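Local coordinates for Alr4995 protein (Nostoc sp., PDB 6LRF), which combines arginine dihydrolase and ornithine cyclodeaminase activities in one bifunctional polypeptide, at residues Tyr386-Arg391 / Glu400-Asp405; Gln420-Arg425 / Ala429-Ile434; Ala478-Lys483 / Ala627-Met632; Glu532-Gly537 / Ile579-Met584; Lys622-Ala627 / Ile640-Met645. All coordinates share one frame; numbering follows the deposited sequence.

The five contacts form two clusters. Contacts 1 and 2 share the mixed sheet of the ArgZ-like first region, with centres 12 Å apart; E400 O and C421 N, 2.9 Å apart, probably form a hydrogen bond between them. Contacts 3, 4 and 5 belong to the Rossmann-fold region. Contacts 3 and 5 have A627 in common and lie on the two faces of strand 629-633, where I630 CD1 meets V642 CG1 at 3.7 Å. Contact 4 stands apart, its centre 26 Å from that of contact 3 and 27 Å from that of contact 5. Within one chain contacts 1 and 5 are 43 Å apart between centres, yet R403 packs on M645 of the second subunit. The crystal is unliganded.

Contact 1: Tyr386-Arg391 / Glu400-Asp405; sequences YPTEVR and ENQRMD
Q402 reaches across to Y386 and T388 with its side-chain amide. CB points toward the other segment. Q402 CG, anti to the backbone N (chi1 -171°), comes within 3.4 Å of Y386 O, and a bend at chi2 then lays the amide flat over that carbonyl. Q402 CD is 3.3 Å from Y386 O, which stands almost straight above the amide plane; T388 OG1 lies on the same face. The setting is an antiparallel beta hairpin: strands 388-392 and 395-400 pair through backbone bonds between T388 and V399, and Q402 folds back from the loop that follows the second strand. At the tip the two ends of the amide divide their work. Q402 OE1 lies 2.7 Å from water 1, which probably donates to it and in turn accepts from T388 N at 2.9 Å. Q402 NE2 is held mainly by T384 O, with a weak bond of 3.3 Å to water 2. Water 2 also donates to T388 OG1 at 2.8 Å, while the same hydroxyl donates to Y386 O at 2.7 Å, tilted 35° from the carbonyl plane. Beyond the hairpin, Y386 packs on A648 of the second subunit.

Contact 2: Gln420-Arg425 / Ala429-Ile434; sequences QCKILR and AGEQVI
K422 and E431 both set CG anti to their own carbonyl carbon (chi1 -71° and -67°), which aims the two chains at each other from opposite directions. The lysine bends at chi3, whereas the glutamate runs on extended beyond CG, and the ammonium arrives in front of the carboxylate. K422 NZ then bonds to both oxygens, at 2.7 Å to E431 OE1 and through a weak bond of 2.9 Å to E431 OE2. The approach to OE1 is from the syn side, 20° out of the carboxylate plane. The aliphatic end of the lysine follows the charge, with K422 CE 3.4 Å from E431 OE2, so the salt bridge also brings methylene against carboxylate. Each partner has a second tie in the connection between the segments: K428 N donates to E431 OE1, and K422 NZ makes a weak bond to D426 O. These links would help fix the rotation of the carboxylate. Strand 407-413 runs between strands 416-422 and 432-435, and both side chains touch its A409. What results is a surface salt bridge spanning the intervening strand 407-413 of the mixed beta sheet, from the strand on one flank to the residue that leads into the strand on the other.

Contact 3: Ala478-Lys483 / Ala627-Met632; sequences AWELRK and AEMILM
M629, a selenomethionine, carries the strand side of this contact by reaching E480 and L481 on the helix. M629 CA lies 8.0 Å from L481 CA, a gap that the long side chain fills. CG is anti to the backbone N (chi1 177°) and the chain stays extended to SE, then turns at chi3 (-66°). M629 SE passes L481 CD1 at 4.1 Å, while M629 CE is redirected to E480, 3.5 Å from its CB and 3.3 Å from its OE1. Both encounters are made at about a right angle, with the terminal methyl set against the base and the tip of the glutamate. I630 comes next and points to the other face of the sheet, where it meets L624 and V642. This is the layered alpha/beta order of a Rossmann fold: strand 629-633 runs parallel between strands 491-495 and 651-656, and helix 467-486 covers the face from which M629 projects. L631 returns to the helix side, with L631 CD2 4.7 Å from L481 CD2, and rests on V493 and V653. M632 turns back to T494 and M652. On the helix's outer side, W479 meets W24 of the third subunit in an edge-to-face stack.

Contact 4: Glu532-Gly537 / Ile579-Met584; sequences EQNMMG and IRSGVM
N534, near the end of helix 524-536, turns its amide against S581 and G582, the lead-in to helix 583-589; G582 occupies the N-cap position of that helix in the Rossmann-fold region. The amide lies flat beneath the backbone: S581 O stands almost straight above its plane, 3.1 Å from N534 CG, and G582 CA approaches the same face, 3.4 Å from N534 ND2. At phi 114°, G582 has a conformation readily open to glycine, and its bare CA lets the amide come this close. The serine hydroxyl comes in beside the amide oxygen. With OG between the backbone N and the carbonyl carbon (chi1 57°), S581 OG donates to N534 OD1 at 2.8 Å, tilted 26° from the carbonyl plane. The other end of the amide is fixed from within the helix, ND2 donating to D530 O. D530 supports the partner helix too, its carboxylate oxygens accepting from V583 N and M584 N, the first amides of the helix. At the next residue, M535, a selenomethionine, faces I579, their CA atoms 6.4 Å apart. Their side chains meet loosely beside the polar cluster, M535 SE resting 4.5 Å from I579 CG1.

Contact 5: Lys622-Ala627 / Ile640-Met645; sequences KHLEGA and IGVGNM
L624 packs on V642 and M645, and the contact between the segments is apolar. With CG anti to the carbonyl carbon (chi1 -76°), the leucine reaches over to helix 637-645. L624 CD1 does most of the touching: it is 4.0 Å from V642 CG1 and 3.8 Å from M645 CB, and it passes M645 SE at 4.1 Å. L624 CD2 leans on V642 CG1 as well, 4.1 Å away, so the valine methyl faces both branches of the leucine. M645, a selenomethionine, crosses the leucine at about a right angle and also packs on Q617 and Y620 of helix 613-624. The polar bonds all use backbone oxygens as acceptors. L624 begins a type II beta turn, closed by A627 N donating to L624 O at 3.1 Å, with G626 in the third position at phi 83°. K490 NZ hydrogen-bonds to H623 O and E625 O, at the C-terminal end of helix 613-624 and the turn after it, while V642 O accepts from T646 OG1. Strand 629-633 lies between the two helices in sequence. This is the consecutive helix-strand-helix unit of a Rossmann-type alpha/beta fold, its two helices packed side by side on one face of the parallel sheet.

Contact 1: Tyr386-Arg391 / Glu400-Asp405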
# COMPACT_ATOMS: atom_id res chain seq x y z
N TYR B 386 11.29 28.30 -12.13
CA TYR B 386 12.51 28.43 -12.93
C TYR B 386 12.97 29.86 -13.13
O TYR B 386 12.13 30.76 -13.18
CB TYR B 386 12.32 27.76 -14.29
CG TYR B 386 12.10 26.29 -14.13
CD1 TYR B 386 13.15 25.46 -13.75
CD2 TYR B 386 10.85 25.73 -14.33
CE1 TYR B 386 12.96 24.10 -13.58
CE2 TYR B 386 10.64 24.37 -14.17
CZ TYR B 386 11.71 23.56 -13.80
OH TYR B 386 11.51 22.21 -13.63
N PRO B 387 14.30 30.07 -13.25
CA PRO B 387 14.85 31.41 -13.49
C PRO B 387 14.27 32.00 -14.77
O PRO B 387 14.24 31.32 -15.79
CB PRO B 387 16.36 31.17 -13.65
CG PRO B 387 16.61 29.82 -13.10
CD PRO B 387 15.34 29.04 -13.31
N THR B 388 13.82 33.24 -14.67
CA THR B 388 12.92 33.84 -15.66
C THR B 388 13.40 35.24 -15.99
O THR B 388 13.84 35.97 -15.10
CB THR B 388 11.46 33.87 -15.12
OG1 THR B 388 11.00 32.53 -14.87
CG2 THR B 388 10.50 34.57 -16.10
N GLU B 389 13.33 35.61 -17.27
CA GLU B 389 13.60 36.98 -17.71
C GLU B 389 12.36 37.55 -18.40
O GLU B 389 11.61 36.80 -19.03
CB GLU B 389 14.81 37.03 -18.66
CG GLU B 389 16.17 36.90 -17.98
CD GLU B 389 17.34 36.72 -18.97
OE1 GLU B 389 17.10 36.62 -20.19
OE2 GLU B 389 18.51 36.68 -18.52
N VAL B 390 12.13 38.86 -18.26
CA VAL B 390 11.01 39.53 -18.92
C VAL B 390 11.49 40.77 -19.70
O VAL B 390 12.45 41.43 -19.31
CB VAL B 390 9.93 39.93 -17.90
CG1 VAL B 390 9.41 38.69 -17.17
CG2 VAL B 390 10.50 40.89 -16.87
N ARG B 391 10.82 41.08 -20.82
CA ARG B 391 11.28 42.16 -21.72
C ARG B 391 10.50 43.44 -21.46
O ARG B 391 9.29 43.50 -21.68
CB ARG B 391 11.14 41.73 -23.18
CG ARG B 391 12.05 42.49 -24.19
CD ARG B 391 11.82 41.93 -25.59
NE ARG B 391 12.60 42.56 -26.65
CZ ARG B 391 12.13 43.50 -27.48
NH1 ARG B 391 10.89 43.95 -27.34
NH2 ARG B 391 12.90 44.01 -28.43
N GLU B 400 13.43 38.66 -9.81
CA GLU B 400 13.94 38.37 -8.47
C GLU B 400 12.89 37.69 -7.58
O GLU B 400 11.67 37.81 -7.82
CB GLU B 400 14.42 39.65 -7.79
CG GLU B 400 15.68 40.22 -8.41
CD GLU B 400 16.12 41.51 -7.74
OE1 GLU B 400 15.55 41.86 -6.68
OE2 GLU B 400 17.04 42.17 -8.28
N ASN B 401 13.37 36.99 -6.55
CA ASN B 401 12.53 36.29 -5.57
C ASN B 401 11.64 35.24 -6.22
O ASN B 401 10.49 35.05 -5.81
CB ASN B 401 11.68 37.27 -4.78
CG ASN B 401 12.51 38.32 -4.07
OD1 ASN B 401 12.18 39.50 -4.09
ND2 ASN B 401 13.62 37.89 -3.46
N GLN B 402 12.19 34.54 -7.21
CA GLN B 402 11.42 33.60 -8.01
C GLN B 402 10.75 32.53 -7.15
O GLN B 402 11.38 31.93 -6.31
CB GLN B 402 12.32 32.93 -9.05
CG GLN B 402 11.56 32.09 -10.08
CD GLN B 402 10.82 32.93 -11.10
OE1 GLN B 402 11.31 33.97 -11.54
NE2 GLN B 402 9.63 32.47 -11.50
N ARG B 403 9.46 32.33 -7.36
CA ARG B 403 8.80 31.12 -6.85
C ARG B 403 7.59 30.82 -7.71
O ARG B 403 7.12 31.67 -8.46
CB ARG B 403 8.37 31.26 -5.39
CG ARG B 403 7.47 32.41 -5.10
CD ARG B 403 6.67 32.12 -3.82
NE ARG B 403 5.59 31.21 -4.12
CZ ARG B 403 4.76 30.68 -3.24
NH1 ARG B 403 4.86 30.97 -1.95
NH2 ARG B 403 3.80 29.86 -3.66
N MSE B 404 7.08 29.60 -7.60
CA MSE B 404 5.93 29.25 -8.40
C MSE B 404 4.68 29.92 -7.86
O MSE B 404 4.62 30.31 -6.69
CB MSE B 404 5.73 27.73 -8.44
CG MSE B 404 5.31 27.16 -7.11
SE MSE B 404 4.69 25.29 -7.31
CE MSE B 404 5.68 24.80 -8.94
N ASP B 405 3.70 30.06 -8.76
CA ASP B 405 2.35 30.50 -8.43
C ASP B 405 2.31 31.93 -7.93
O ASP B 405 1.46 32.30 -7.13
CB ASP B 405 1.72 29.57 -7.39
CG ASP B 405 1.44 28.18 -7.95
OD1 ASP B 405 1.36 28.03 -9.19
OD2 ASP B 405 1.31 27.23 -7.15
O HOH W 1 13.97 34.41 -11.98
O HOH W 2 8.27 32.07 -14.43

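Contact 2: Gln420-Arg425 / Ala429-Ile434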
# COMPACT_ATOMS: atom_id res chain seq x y z
N GLN B 420 9.94 41.57 -9.98
CA GLN B 420 9.78 40.85 -8.72
C GLN B 420 8.63 39.86 -8.76
O GLN B 420 7.49 40.24 -8.99
CB GLN B 420 9.50 41.82 -7.58
CG GLN B 420 10.63 42.14 -6.66
CD GLN B 420 10.20 43.20 -5.65
OE1 GLN B 420 9.52 44.17 -6.01
NE2 GLN B 420 10.57 43.01 -4.39
N CYS B 421 8.93 38.61 -8.47
CA CYS B 421 7.92 37.61 -8.23
C CYS B 421 7.24 37.86 -6.87
O CYS B 421 7.89 37.92 -5.83
CB CYS B 421 8.60 36.25 -8.28
SG CYS B 421 7.55 34.91 -8.50
N LYS B 422 5.93 38.03 -6.88
CA LYS B 422 5.18 38.30 -5.65
C LYS B 422 3.98 37.38 -5.60
O LYS B 422 3.33 37.15 -6.62
CB LYS B 422 4.70 39.75 -5.59
CG LYS B 422 5.77 40.80 -5.36
CD LYS B 422 5.11 42.17 -5.34
CE LYS B 422 5.76 43.14 -4.38
NZ LYS B 422 4.75 44.18 -3.94
N ILE B 423 3.68 36.85 -4.42
CA ILE B 423 2.44 36.10 -4.25
C ILE B 423 1.26 37.08 -4.28
O ILE B 423 1.43 38.25 -3.98
CB ILE B 423 2.42 35.29 -2.94
CG1 ILE B 423 2.58 36.23 -1.74
CG2 ILE B 423 3.52 34.21 -2.97
CD1 ILE B 423 2.46 35.55 -0.39
N LEU B 424 0.08 36.58 -4.64
CA LEU B 424 -1.06 37.44 -4.95
C LEU B 424 -1.41 38.39 -3.82
O LEU B 424 -1.63 39.58 -4.05
CB LEU B 424 -2.28 36.60 -5.29
CG LEU B 424 -2.20 35.71 -6.53
CD1 LEU B 424 -3.50 34.93 -6.72
CD2 LEU B 424 -1.90 36.52 -7.77
N ARG B 425 -1.48 37.88 -2.59
CA ARG B 425 -1.93 38.69 -1.46
C ARG B 425 -0.96 39.82 -1.12
O ARG B 425 -1.33 40.76 -0.41
CB ARG B 425 -2.18 37.82 -0.22
CG ARG B 425 -0.94 37.16 0.38
CD ARG B 425 -1.28 36.55 1.73
NE ARG B 425 -0.11 35.96 2.40
CZ ARG B 425 0.15 34.66 2.42
NH1 ARG B 425 -0.67 33.83 1.78
NH2 ARG B 425 1.21 34.18 3.05
N ALA B 429 -2.00 48.00 -4.83
CA ALA B 429 -2.59 48.92 -5.81
C ALA B 429 -1.51 49.84 -6.41
O ALA B 429 -0.68 50.40 -5.69
CB ALA B 429 -3.72 49.74 -5.16
N GLY B 430 -1.51 49.95 -7.73
CA GLY B 430 -0.53 50.78 -8.41
C GLY B 430 0.59 49.99 -9.06
O GLY B 430 1.20 50.46 -10.02
N GLU B 431 0.88 48.80 -8.55
CA GLU B 431 1.97 48.01 -9.14
C GLU B 431 1.60 47.53 -10.54
O GLU B 431 0.44 47.21 -10.80
CB GLU B 431 2.33 46.81 -8.25
CG GLU B 431 2.93 47.19 -6.91
CD GLU B 431 3.57 45.99 -6.19
OE1 GLU B 431 2.82 45.23 -5.52
OE2 GLU B 431 4.80 45.82 -6.28
N GLN B 432 2.58 47.50 -11.42
CA GLN B 432 2.41 46.97 -12.77
C GLN B 432 2.72 45.47 -12.79
O GLN B 432 3.77 45.03 -12.32
CB GLN B 432 3.32 47.71 -13.76
CG GLN B 432 2.97 49.17 -13.93
CD GLN B 432 1.64 49.37 -14.63
OE1 GLN B 432 1.34 48.69 -15.62
NE2 GLN B 432 0.83 50.29 -14.12
N VAL B 433 1.80 44.70 -13.35
CA VAL B 433 1.92 43.26 -13.35
C VAL B 433 1.85 42.70 -14.78
O VAL B 433 1.01 43.12 -15.58
CB VAL B 433 0.82 42.63 -12.45
CG1 VAL B 433 0.66 41.15 -12.74
CG2 VAL B 433 1.16 42.86 -10.96
N ILE B 434 2.75 41.78 -15.10
CA ILE B 434 2.76 41.11 -16.40
C ILE B 434 1.50 40.29 -16.63
O ILE B 434 1.09 39.47 -15.78
CB ILE B 434 4.00 40.22 -16.53
CG1 ILE B 434 5.24 41.11 -16.46
CG2 ILE B 434 3.97 39.39 -17.81
CD1 ILE B 434 6.50 40.40 -16.67

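Contact 3: Ala478-Lys483 / Ala627-Met632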
# COMPACT_ATOMS: atom_id res chain seq x y z
N ALA B 478 -26.37 4.98 4.98
CA ALA B 478 -27.52 5.60 4.30
C ALA B 478 -28.75 5.57 5.18
O ALA B 478 -29.51 6.54 5.26
CB ALA B 478 -27.81 4.91 2.96
N TRP B 479 -28.94 4.45 5.86
CA TRP B 479 -30.09 4.30 6.75
C TRP B 479 -30.00 5.21 7.98
O TRP B 479 -30.98 5.87 8.34
CB TRP B 479 -30.22 2.84 7.18
CG TRP B 479 -31.57 2.50 7.69
CD1 TRP B 479 -32.74 3.18 7.47
CD2 TRP B 479 -31.90 1.39 8.53
NE1 TRP B 479 -33.78 2.54 8.12
CE2 TRP B 479 -33.28 1.45 8.78
CE3 TRP B 479 -31.15 0.36 9.09
CZ2 TRP B 479 -33.94 0.50 9.56
CZ3 TRP B 479 -31.80 -0.58 9.87
CH2 TRP B 479 -33.18 -0.50 10.10
N GLU B 480 -28.82 5.23 8.62
CA GLU B 480 -28.59 6.10 9.77
C GLU B 480 -28.80 7.54 9.34
O GLU B 480 -29.41 8.33 10.04
CB GLU B 480 -27.17 5.91 10.32
CG GLU B 480 -26.86 4.53 10.96
CD GLU B 480 -25.36 4.23 11.05
OE1 GLU B 480 -24.55 5.02 10.51
OE2 GLU B 480 -24.97 3.19 11.64
N LEU B 481 -28.34 7.85 8.14
CA LEU B 481 -28.39 9.21 7.61
C LEU B 481 -29.82 9.70 7.35
O LEU B 481 -30.14 10.84 7.67
CB LEU B 481 -27.57 9.29 6.33
CG LEU B 481 -27.07 10.65 5.87
CD1 LEU B 481 -26.64 11.50 7.04
CD2 LEU B 481 -25.90 10.40 4.96
N ARG B 482 -30.66 8.87 6.76
CA ARG B 482 -32.06 9.24 6.52
C ARG B 482 -32.83 9.36 7.85
O ARG B 482 -33.66 10.26 8.03
CB ARG B 482 -32.74 8.21 5.61
CG ARG B 482 -34.21 8.49 5.29
CD ARG B 482 -34.74 7.39 4.38
NE ARG B 482 -36.16 7.50 4.07
CZ ARG B 482 -37.13 6.93 4.79
NH1 ARG B 482 -38.40 7.08 4.43
NH2 ARG B 482 -36.83 6.21 5.87
N LYS B 483 -32.55 8.44 8.76
CA LYS B 483 -33.15 8.45 10.09
C LYS B 483 -32.85 9.76 10.80
O LYS B 483 -33.73 10.35 11.43
CB LYS B 483 -32.66 7.28 10.93
CG LYS B 483 -33.75 6.30 11.35
CD LYS B 483 -33.24 4.87 11.30
CE LYS B 483 -34.31 3.87 11.78
NZ LYS B 483 -35.69 4.19 11.30
N ALA B 627 -23.99 17.75 17.03
CA ALA B 627 -23.83 16.78 15.94
C ALA B 627 -24.20 15.35 16.36
O ALA B 627 -23.78 14.89 17.42
CB ALA B 627 -22.38 16.80 15.42
N GLU B 628 -24.98 14.66 15.52
CA GLU B 628 -25.33 13.25 15.75
C GLU B 628 -24.48 12.34 14.88
O GLU B 628 -24.24 11.18 15.19
CB GLU B 628 -26.81 13.01 15.47
CG GLU B 628 -27.78 13.65 16.46
CD GLU B 628 -29.24 13.28 16.19
OE1 GLU B 628 -29.50 12.17 15.65
OE2 GLU B 628 -30.13 14.10 16.50
N MSE B 629 -24.02 12.89 13.76
CA MSE B 629 -23.15 12.14 12.89
C MSE B 629 -22.14 13.06 12.26
O MSE B 629 -22.45 14.20 11.91
CB MSE B 629 -23.95 11.43 11.80
CG MSE B 629 -23.07 10.69 10.80
SE MSE B 629 -24.07 9.50 9.60
CE MSE B 629 -24.70 8.24 10.94
N ILE B 630 -20.92 12.56 12.12
CA ILE B 630 -19.89 13.25 11.39
C ILE B 630 -19.44 12.34 10.25
O ILE B 630 -19.06 11.20 10.47
CB ILE B 630 -18.70 13.61 12.30
CG1 ILE B 630 -19.20 14.44 13.49
CG2 ILE B 630 -17.62 14.34 11.51
CD1 ILE B 630 -18.12 14.80 14.45
N LEU B 631 -19.55 12.86 9.03
CA LEU B 631 -19.13 12.16 7.83
C LEU B 631 -17.76 12.69 7.39
O LEU B 631 -17.61 13.84 6.98
CB LEU B 631 -20.17 12.38 6.72
CG LEU B 631 -20.25 11.40 5.57
CD1 LEU B 631 -20.48 10.00 6.12
CD2 LEU B 631 -21.40 11.80 4.65
N MSE B 632 -16.74 11.85 7.50
CA MSE B 632 -15.38 12.31 7.23
C MSE B 632 -14.92 11.78 5.87
O MSE B 632 -14.57 10.61 5.71
CB MSE B 632 -14.44 11.89 8.35
CG MSE B 632 -14.59 12.74 9.62
SE MSE B 632 -13.90 11.86 11.24
CE MSE B 632 -15.05 10.29 11.26

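Contact 4: Glu532-Gly537 / Ile579-Met584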
# COMPACT_ATOMS: atom_id res chain seq x y z
N GLU B 532 -12.91 25.44 -8.94
CA GLU B 532 -12.23 25.24 -10.22
C GLU B 532 -12.96 24.22 -11.11
O GLU B 532 -13.15 24.46 -12.31
CB GLU B 532 -10.79 24.79 -10.01
CG GLU B 532 -9.95 24.84 -11.29
CD GLU B 532 -8.65 24.06 -11.18
OE1 GLU B 532 -8.22 23.70 -10.06
OE2 GLU B 532 -8.06 23.78 -12.24
N GLN B 533 -13.35 23.09 -10.54
CA GLN B 533 -14.00 22.04 -11.31
C GLN B 533 -15.31 22.55 -11.90
O GLN B 533 -15.67 22.18 -13.02
CB GLN B 533 -14.26 20.81 -10.45
CG GLN B 533 -15.45 19.93 -10.93
CD GLN B 533 -15.83 18.83 -9.92
OE1 GLN B 533 -15.17 17.80 -9.85
NE2 GLN B 533 -16.91 19.04 -9.16
N ASN B 534 -15.99 23.41 -11.16
CA ASN B 534 -17.31 23.86 -11.58
C ASN B 534 -17.26 25.07 -12.52
O ASN B 534 -18.11 25.21 -13.38
CB ASN B 534 -18.17 24.17 -10.36
CG ASN B 534 -18.75 22.91 -9.74
OD1 ASN B 534 -19.80 22.44 -10.18
ND2 ASN B 534 -18.05 22.33 -8.77
N MSE B 535 -16.25 25.92 -12.36
CA MSE B 535 -16.09 27.07 -13.24
C MSE B 535 -15.36 26.71 -14.53
O MSE B 535 -15.74 27.18 -15.60
CB MSE B 535 -15.30 28.18 -12.55
CG MSE B 535 -16.04 28.98 -11.50
SE MSE B 535 -14.86 30.39 -10.82
CE MSE B 535 -14.58 31.34 -12.50
N MSE B 536 -14.32 25.88 -14.42
CA MSE B 536 -13.41 25.64 -15.53
C MSE B 536 -13.46 24.22 -16.07
O MSE B 536 -12.84 23.94 -17.08
CB MSE B 536 -11.95 25.94 -15.14
CG MSE B 536 -11.71 27.13 -14.24
SE MSE B 536 -11.78 28.77 -15.26
CE MSE B 536 -10.24 28.53 -16.39
N GLY B 537 -14.14 23.31 -15.37
CA GLY B 537 -14.10 21.90 -15.74
C GLY B 537 -12.76 21.22 -15.51
O GLY B 537 -12.46 20.18 -16.11
N ILE B 579 -19.92 31.75 -9.90
CA ILE B 579 -20.02 30.39 -9.40
C ILE B 579 -21.48 29.94 -9.48
O ILE B 579 -22.34 30.54 -8.84
CB ILE B 579 -19.55 30.27 -7.94
CG1 ILE B 579 -18.10 30.72 -7.77
CG2 ILE B 579 -19.75 28.83 -7.45
CD1 ILE B 579 -17.68 30.78 -6.31
N ARG B 580 -21.75 28.88 -10.24
CA ARG B 580 -23.13 28.48 -10.52
C ARG B 580 -23.47 27.06 -10.09
O ARG B 580 -24.62 26.65 -10.16
CB ARG B 580 -23.41 28.63 -12.02
CG ARG B 580 -23.42 30.07 -12.47
CD ARG B 580 -23.81 30.21 -13.92
NE ARG B 580 -23.93 31.62 -14.27
CZ ARG B 580 -25.04 32.34 -14.10
NH1 ARG B 580 -26.13 31.77 -13.59
NH2 ARG B 580 -25.06 33.62 -14.44
N SER B 581 -22.47 26.30 -9.66
CA SER B 581 -22.72 24.93 -9.24
C SER B 581 -21.61 24.43 -8.34
O SER B 581 -20.52 25.02 -8.29
CB SER B 581 -22.86 24.02 -10.46
OG SER B 581 -21.70 24.11 -11.27
N GLY B 582 -21.88 23.33 -7.62
CA GLY B 582 -20.85 22.64 -6.88
C GLY B 582 -21.05 22.70 -5.39
O GLY B 582 -22.05 23.25 -4.90
N VAL B 583 -20.10 22.13 -4.65
CA VAL B 583 -20.23 22.04 -3.19
C VAL B 583 -20.39 23.41 -2.54
O VAL B 583 -21.37 23.65 -1.83
CB VAL B 583 -19.01 21.31 -2.57
CG1 VAL B 583 -19.10 21.30 -1.05
CG2 VAL B 583 -18.94 19.89 -3.12
N MSE B 584 -19.46 24.32 -2.79
CA MSE B 584 -19.49 25.62 -2.12
C MSE B 584 -20.75 26.39 -2.55
O MSE B 584 -21.38 27.07 -1.75
CB MSE B 584 -18.20 26.41 -2.42
CG MSE B 584 -16.90 25.63 -2.14
SE MSE B 584 -16.89 24.86 -0.32
CE MSE B 584 -17.00 26.57 0.58

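Contact 5: Lys622-Ala627 / Ile640-Met645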
# COMPACT_ATOMS: atom_id res chain seq x y z
N LYS B 622 -17.71 25.02 17.59
CA LYS B 622 -19.06 25.57 17.63
C LYS B 622 -20.01 24.82 16.70
O LYS B 622 -21.12 24.44 17.09
CB LYS B 622 -19.05 27.06 17.28
CG LYS B 622 -20.42 27.71 17.41
CD LYS B 622 -20.36 29.20 17.09
CE LYS B 622 -20.06 29.46 15.62
NZ LYS B 622 -21.21 29.07 14.73
N HIS B 623 -19.59 24.59 15.46
CA HIS B 623 -20.47 23.90 14.53
C HIS B 623 -20.60 22.42 14.86
O HIS B 623 -21.56 21.77 14.44
CB HIS B 623 -19.98 24.09 13.10
CG HIS B 623 -20.16 25.49 12.61
ND1 HIS B 623 -21.41 26.04 12.42
CD2 HIS B 623 -19.26 26.46 12.32
CE1 HIS B 623 -21.26 27.29 12.01
NE2 HIS B 623 -19.97 27.56 11.94
N LEU B 624 -19.66 21.88 15.63
CA LEU B 624 -19.76 20.49 16.03
C LEU B 624 -20.81 20.27 17.14
O LEU B 624 -21.29 19.15 17.32
CB LEU B 624 -18.39 19.98 16.48
CG LEU B 624 -17.40 19.69 15.35
CD1 LEU B 624 -16.08 19.19 15.91
CD2 LEU B 624 -17.98 18.66 14.40
N GLU B 625 -21.17 21.32 17.86
CA GLU B 625 -22.15 21.20 18.95
C GLU B 625 -23.48 20.65 18.43
O GLU B 625 -24.00 21.14 17.43
CB GLU B 625 -22.38 22.57 19.61
CG GLU B 625 -21.18 23.07 20.40
CD GLU B 625 -21.39 24.47 21.00
OE1 GLU B 625 -22.47 25.07 20.81
OE2 GLU B 625 -20.45 24.95 21.68
N GLY B 626 -24.00 19.62 19.10
CA GLY B 626 -25.26 19.01 18.70
C GLY B 626 -25.18 17.97 17.59
O GLY B 626 -26.20 17.38 17.22
N ALA B 627 -23.99 17.75 17.03
CA ALA B 627 -23.83 16.78 15.94
C ALA B 627 -24.20 15.35 16.36
O ALA B 627 -23.78 14.89 17.42
CB ALA B 627 -22.38 16.80 15.42
N ILE B 640 -8.99 14.42 11.99
CA ILE B 640 -8.37 14.15 13.29
C ILE B 640 -8.73 15.26 14.27
O ILE B 640 -9.08 15.00 15.42
CB ILE B 640 -6.84 14.02 13.20
CG1 ILE B 640 -6.47 12.77 12.39
CG2 ILE B 640 -6.20 13.93 14.59
CD1 ILE B 640 -4.96 12.65 12.11
N GLY B 641 -8.65 16.49 13.79
CA GLY B 641 -8.99 17.66 14.59
C GLY B 641 -10.43 17.62 15.06
O GLY B 641 -10.73 17.84 16.24
N VAL B 642 -11.33 17.34 14.13
CA VAL B 642 -12.73 17.11 14.45
C VAL B 642 -12.88 15.96 15.45
O VAL B 642 -13.64 16.05 16.40
CB VAL B 642 -13.53 16.81 13.18
CG1 VAL B 642 -14.87 16.21 13.52
CG2 VAL B 642 -13.71 18.08 12.35
N GLY B 643 -12.16 14.87 15.22
CA GLY B 643 -12.22 13.74 16.12
C GLY B 643 -11.86 14.12 17.54
O GLY B 643 -12.60 13.79 18.48
N ASN B 644 -10.73 14.83 17.70
CA ASN B 644 -10.29 15.31 19.02
C ASN B 644 -11.39 16.12 19.69
O ASN B 644 -11.55 16.07 20.90
CB ASN B 644 -9.05 16.21 18.95
CG ASN B 644 -7.86 15.55 18.28
OD1 ASN B 644 -7.72 14.33 18.28
ND2 ASN B 644 -7.00 16.37 17.68
N MSE B 645 -12.12 16.87 18.90
CA MSE B 645 -13.11 17.79 19.46
C MSE B 645 -14.44 17.14 19.78
O MSE B 645 -15.29 17.80 20.37
CB MSE B 645 -13.36 18.96 18.52
CG MSE B 645 -12.18 19.88 18.33
SE MSE B 645 -12.69 21.21 17.00
CE MSE B 645 -10.94 21.56 16.20